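Local coordinates for protein 2-phospho-L-lactate guanylyltransferase (Methanosarcina mazei, PDB 2I5E) that probably activates 2-phospholactate by condensing it with GTP, releasing diphosphate and forming lactyl-diphospho-guanosine for coenzyme F420 biosynthesis, at residues Q50-V58 with E66-K74. Numbering follows the deposited sequence.
With TRS (2-amino-2-hydroxymethyl-propane-1,3-diol), chain D.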
loop_
_atom_site.group_PDB
_atom_site.type_symbol
_atom_site.label_atom_id
_atom_site.label_comp_id
_atom_site.label_asym_id
_atom_site.label_seq_id
_atom_site.Cartn_x
_atom_site.Cartn_y
_atom_site.Cartn_z
ATOM N N GLN A 50 -23.300 4.749 15.642
ATOM C CA GLN A 50 -22.945 6.159 15.370
ATOM C C GLN A 50 -21.462 6.573 15.279
ATOM O O GLN A 50 -20.535 5.998 15.873
ATOM C CB GLN A 50 -23.931 7.216 16.028
ATOM C CG GLN A 50 -23.358 8.418 16.923
ATOM C CD GLN A 50 -24.231 8.722 18.208
ATOM O OE1 GLN A 50 -24.766 9.841 18.382
ATOM N NE2 GLN A 50 -24.334 7.731 19.114
ATOM N N VAL A 51 -21.315 7.598 14.466
ATOM C CA VAL A 51 -20.063 8.080 13.975
ATOM C C VAL A 51 -19.997 9.471 14.513
ATOM O O VAL A 51 -20.932 10.234 14.349
ATOM C CB VAL A 51 -20.105 8.081 12.449
ATOM C CG1 VAL A 51 -18.861 8.713 11.844
ATOM C CG2 VAL A 51 -20.332 6.675 11.938
ATOM N N ASP A 52 -18.892 9.799 15.163
ATOM C CA ASP A 52 -18.606 11.171 15.551
ATOM C C ASP A 52 -17.575 11.818 14.599
ATOM O O ASP A 52 -16.654 11.139 14.062
ATOM C CB ASP A 52 -18.060 11.140 16.978
ATOM C CG ASP A 52 -18.988 10.375 17.936
ATOM O OD1 ASP A 52 -20.204 10.621 17.876
ATOM O OD2 ASP A 52 -18.512 9.546 18.734
ATOM N N ILE A 53 -17.647 13.120 14.405
ATOM C CA ILE A 53 -16.640 13.761 13.589
ATOM C C ILE A 53 -16.029 14.668 14.565
ATOM O O ILE A 53 -16.755 15.365 15.191
ATOM C CB ILE A 53 -17.302 14.542 12.484
ATOM C CG1 ILE A 53 -17.992 13.587 11.531
ATOM C CG2 ILE A 53 -16.307 15.377 11.779
ATOM C CD1 ILE A 53 -18.815 14.286 10.544
ATOM N N LEU A 54 -14.720 14.673 14.766
ATOM C CA LEU A 54 -14.147 15.549 15.779
ATOM C C LEU A 54 -13.350 16.649 15.064
ATOM O O LEU A 54 -12.316 16.394 14.407
ATOM C CB LEU A 54 -13.287 14.675 16.701
ATOM C CG LEU A 54 -12.585 15.267 17.912
ATOM C CD1 LEU A 54 -13.650 15.493 19.004
ATOM C CD2 LEU A 54 -11.584 14.245 18.323
ATOM N N SER A 55 -13.869 17.860 15.147
ATOM C CA SER A 55 -13.501 18.999 14.329
ATOM C C SER A 55 -13.363 20.240 15.243
ATOM O O SER A 55 -14.123 20.356 16.258
ATOM C CB SER A 55 -14.628 19.211 13.350
ATOM O OG SER A 55 -14.516 20.425 12.678
ATOM N N PRO A 56 -12.403 21.133 14.944
ATOM C CA PRO A 56 -12.174 22.316 15.821
ATOM C C PRO A 56 -13.159 23.468 15.590
ATOM O O PRO A 56 -13.217 24.433 16.385
ATOM C CB PRO A 56 -10.737 22.730 15.489
ATOM C CG PRO A 56 -10.541 22.356 14.012
ATOM C CD PRO A 56 -11.463 21.089 13.799
ATOM N N SER A 57 -13.937 23.336 14.510
ATOM C CA SER A 57 -15.041 24.235 14.149
ATOM C C SER A 57 -16.132 23.539 13.363
ATOM O O SER A 57 -15.902 22.507 12.673
ATOM C CB SER A 57 -14.526 25.391 13.266
ATOM O OG SER A 57 -14.891 25.227 11.920
ATOM N N VAL A 58 -17.308 24.140 13.397
ATOM C CA VAL A 58 -18.438 23.807 12.574
ATOM C C VAL A 58 -18.284 23.954 11.062
ATOM O O VAL A 58 -19.053 23.439 10.289
ATOM C CB VAL A 58 -19.627 24.660 12.993
ATOM C CG1 VAL A 58 -20.483 23.927 13.951
ATOM C CG2 VAL A 58 -19.166 25.953 13.579
ATOM N N GLU A 66 -25.497 12.831 8.969
ATOM C CA GLU A 66 -24.956 11.460 8.877
ATOM C C GLU A 66 -24.132 11.025 10.127
ATOM O O GLU A 66 -24.008 9.816 10.449
ATOM C CB GLU A 66 -24.134 11.271 7.586
ATOM C CG GLU A 66 -24.976 11.123 6.357
ATOM C CD GLU A 66 -25.941 9.920 6.459
ATOM O OE1 GLU A 66 -25.529 8.819 6.937
ATOM O OE2 GLU A 66 -27.121 10.098 6.073
ATOM N N ALA A 67 -23.623 12.020 10.830
ATOM C CA ALA A 67 -22.704 11.773 11.915
ATOM C C ALA A 67 -22.856 12.905 12.922
ATOM O O ALA A 67 -23.203 14.035 12.569
ATOM C CB ALA A 67 -21.222 11.645 11.345
ATOM N N ARG A 68 -22.664 12.596 14.189
ATOM C CA ARG A 68 -22.671 13.619 15.218
ATOM C C ARG A 68 -21.391 14.531 15.195
ATOM O O ARG A 68 -20.292 14.044 15.177
ATOM C CB ARG A 68 -22.876 12.950 16.580
ATOM C CG ARG A 68 -22.994 13.940 17.699
ATOM C CD ARG A 68 -23.412 13.295 18.973
ATOM N NE ARG A 68 -22.309 12.836 19.821
ATOM C CZ ARG A 68 -21.913 11.565 19.941
ATOM N NH1 ARG A 68 -22.509 10.600 19.243
ATOM N NH2 ARG A 68 -20.930 11.246 20.785
ATOM N N VAL A 69 -21.536 15.836 15.242
ATOM C CA VAL A 69 -20.420 16.679 15.072
ATOM C C VAL A 69 -20.015 17.003 16.475
ATOM O O VAL A 69 -20.842 17.409 17.278
ATOM C CB VAL A 69 -20.732 17.976 14.259
ATOM C CG1 VAL A 69 -19.617 18.961 14.383
ATOM C CG2 VAL A 69 -20.978 17.683 12.733
ATOM N N LEU A 70 -18.744 16.805 16.788
ATOM C CA LEU A 70 -18.227 17.020 18.123
ATOM C C LEU A 70 -17.112 18.023 17.955
ATOM O O LEU A 70 -16.206 17.814 17.151
ATOM C CB LEU A 70 -17.650 15.715 18.663
ATOM C CG LEU A 70 -18.434 14.704 19.484
ATOM C CD1 LEU A 70 -19.340 14.027 18.608
ATOM C CD2 LEU A 70 -17.412 13.768 19.972
ATOM N N LEU A 71 -17.137 19.088 18.716
ATOM C CA LEU A 71 -16.189 20.152 18.526
ATOM C C LEU A 71 -15.153 20.191 19.611
ATOM O O LEU A 71 -15.457 20.131 20.758
ATOM C CB LEU A 71 -16.883 21.498 18.449
ATOM C CG LEU A 71 -18.006 21.737 17.453
ATOM C CD1 LEU A 71 -18.610 23.042 17.684
ATOM C CD2 LEU A 71 -17.531 21.635 16.074
ATOM N N ASP A 72 -13.911 20.302 19.212
ATOM C CA ASP A 72 -12.853 20.344 20.135
ATOM C C ASP A 72 -11.749 21.098 19.458
ATOM O O ASP A 72 -11.116 20.629 18.527
ATOM C CB ASP A 72 -12.432 18.914 20.532
ATOM C CG ASP A 72 -11.417 18.905 21.666
ATOM O OD1 ASP A 72 -10.740 19.927 21.872
ATOM O OD2 ASP A 72 -11.313 17.898 22.378
ATOM N N GLU A 73 -11.518 22.302 19.922
ATOM C CA GLU A 73 -10.427 23.111 19.408
ATOM C C GLU A 73 -9.010 22.643 19.797
ATOM O O GLU A 73 -8.082 23.214 19.306
ATOM C CB GLU A 73 -10.618 24.532 19.857
ATOM C CG GLU A 73 -12.110 24.962 19.807
ATOM C CD GLU A 73 -12.282 26.341 20.433
ATOM O OE1 GLU A 73 -13.188 26.469 21.310
ATOM O OE2 GLU A 73 -11.478 27.257 20.064
ATOM N N LYS A 74 -8.818 21.646 20.653
ATOM C CA LYS A 74 -7.398 21.239 20.981
ATOM C C LYS A 74 -6.711 20.481 19.824
ATOM O O LYS A 74 -7.397 20.018 18.900
ATOM C CB LYS A 74 -7.276 20.376 22.251
ATOM C CG LYS A 74 -8.399 20.404 23.278
ATOM C CD LYS A 74 -8.080 21.233 24.561
ATOM C CE LYS A 74 -7.637 22.695 24.221
ATOM N NZ LYS A 74 -6.999 23.366 25.407
HETATM C C TRS D . -9.312 17.729 16.434
HETATM C C1 TRS D . -9.497 16.485 15.600
HETATM C C2 TRS D . -10.648 18.406 16.664
HETATM C C3 TRS D . -8.355 18.662 15.686
HETATM N N TRS D . -8.730 17.215 17.675
HETATM O O1 TRS D . -9.912 16.992 14.374
HETATM O O2 TRS D . -10.359 19.740 16.415
HETATM O O3 TRS D . -7.688 19.592 16.470
#
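Ala67 rests its CB against both the end of Ile53 and the CG1 branch of Val51, 3.7 Å from Ile53 CD1; Ile53 goes on to reach Ile40 of helix 25-45. At Arg68 the backbone pairing begins: its N donates to Val51 O, and its O accepts from Ile53 N at 2.9 Å. The Arg68 chain leaves with CG anti to the backbone N (chi1 -176°) and bends at chi3, bringing the guanidinium across to the side chains of Gln50 and Asp52. Asp52 OD1 sits over one face of that group in a salt bridge to NH1, although crowding in the model makes its exact geometry doubtful; Gln50 lies at the edge. A methionine in place of Arg68 would probably leave the Asp52 carboxylate without its positive mate, with the Tyr83 hydroxyl still bonded to OD2. Leu70 lays CD1 against Asp52 CB, 3.6 Å away, while its N and O bond to Ile53 O and Ser55 N. This is parallel pairing at one margin of the mixed sheet in the GT-A-like nucleotidyltransferase fold: strand 68-71 is the outermost within the chain, and helix 76-86 packs over the face carrying Leu54 and Leu70. Leu71 turns to the other face, CD2 resting 3.6 Å from Ser57 C. Asp72 N closes the pairing on Ser55 O from above the carbonyl plane, and Asp72 CB packs alongside Leu54 CD1 at 3.9 Å. Glu73 CG touches Pro56 O. Beside the C-terminal ends of the two strands sits a Tris molecule, probably from the crystallisation liquor, whose hydroxyls donate to Leu54 O, Asp72 O and Lys74 O in bonds modelled so short that their exact lengths are doubtful.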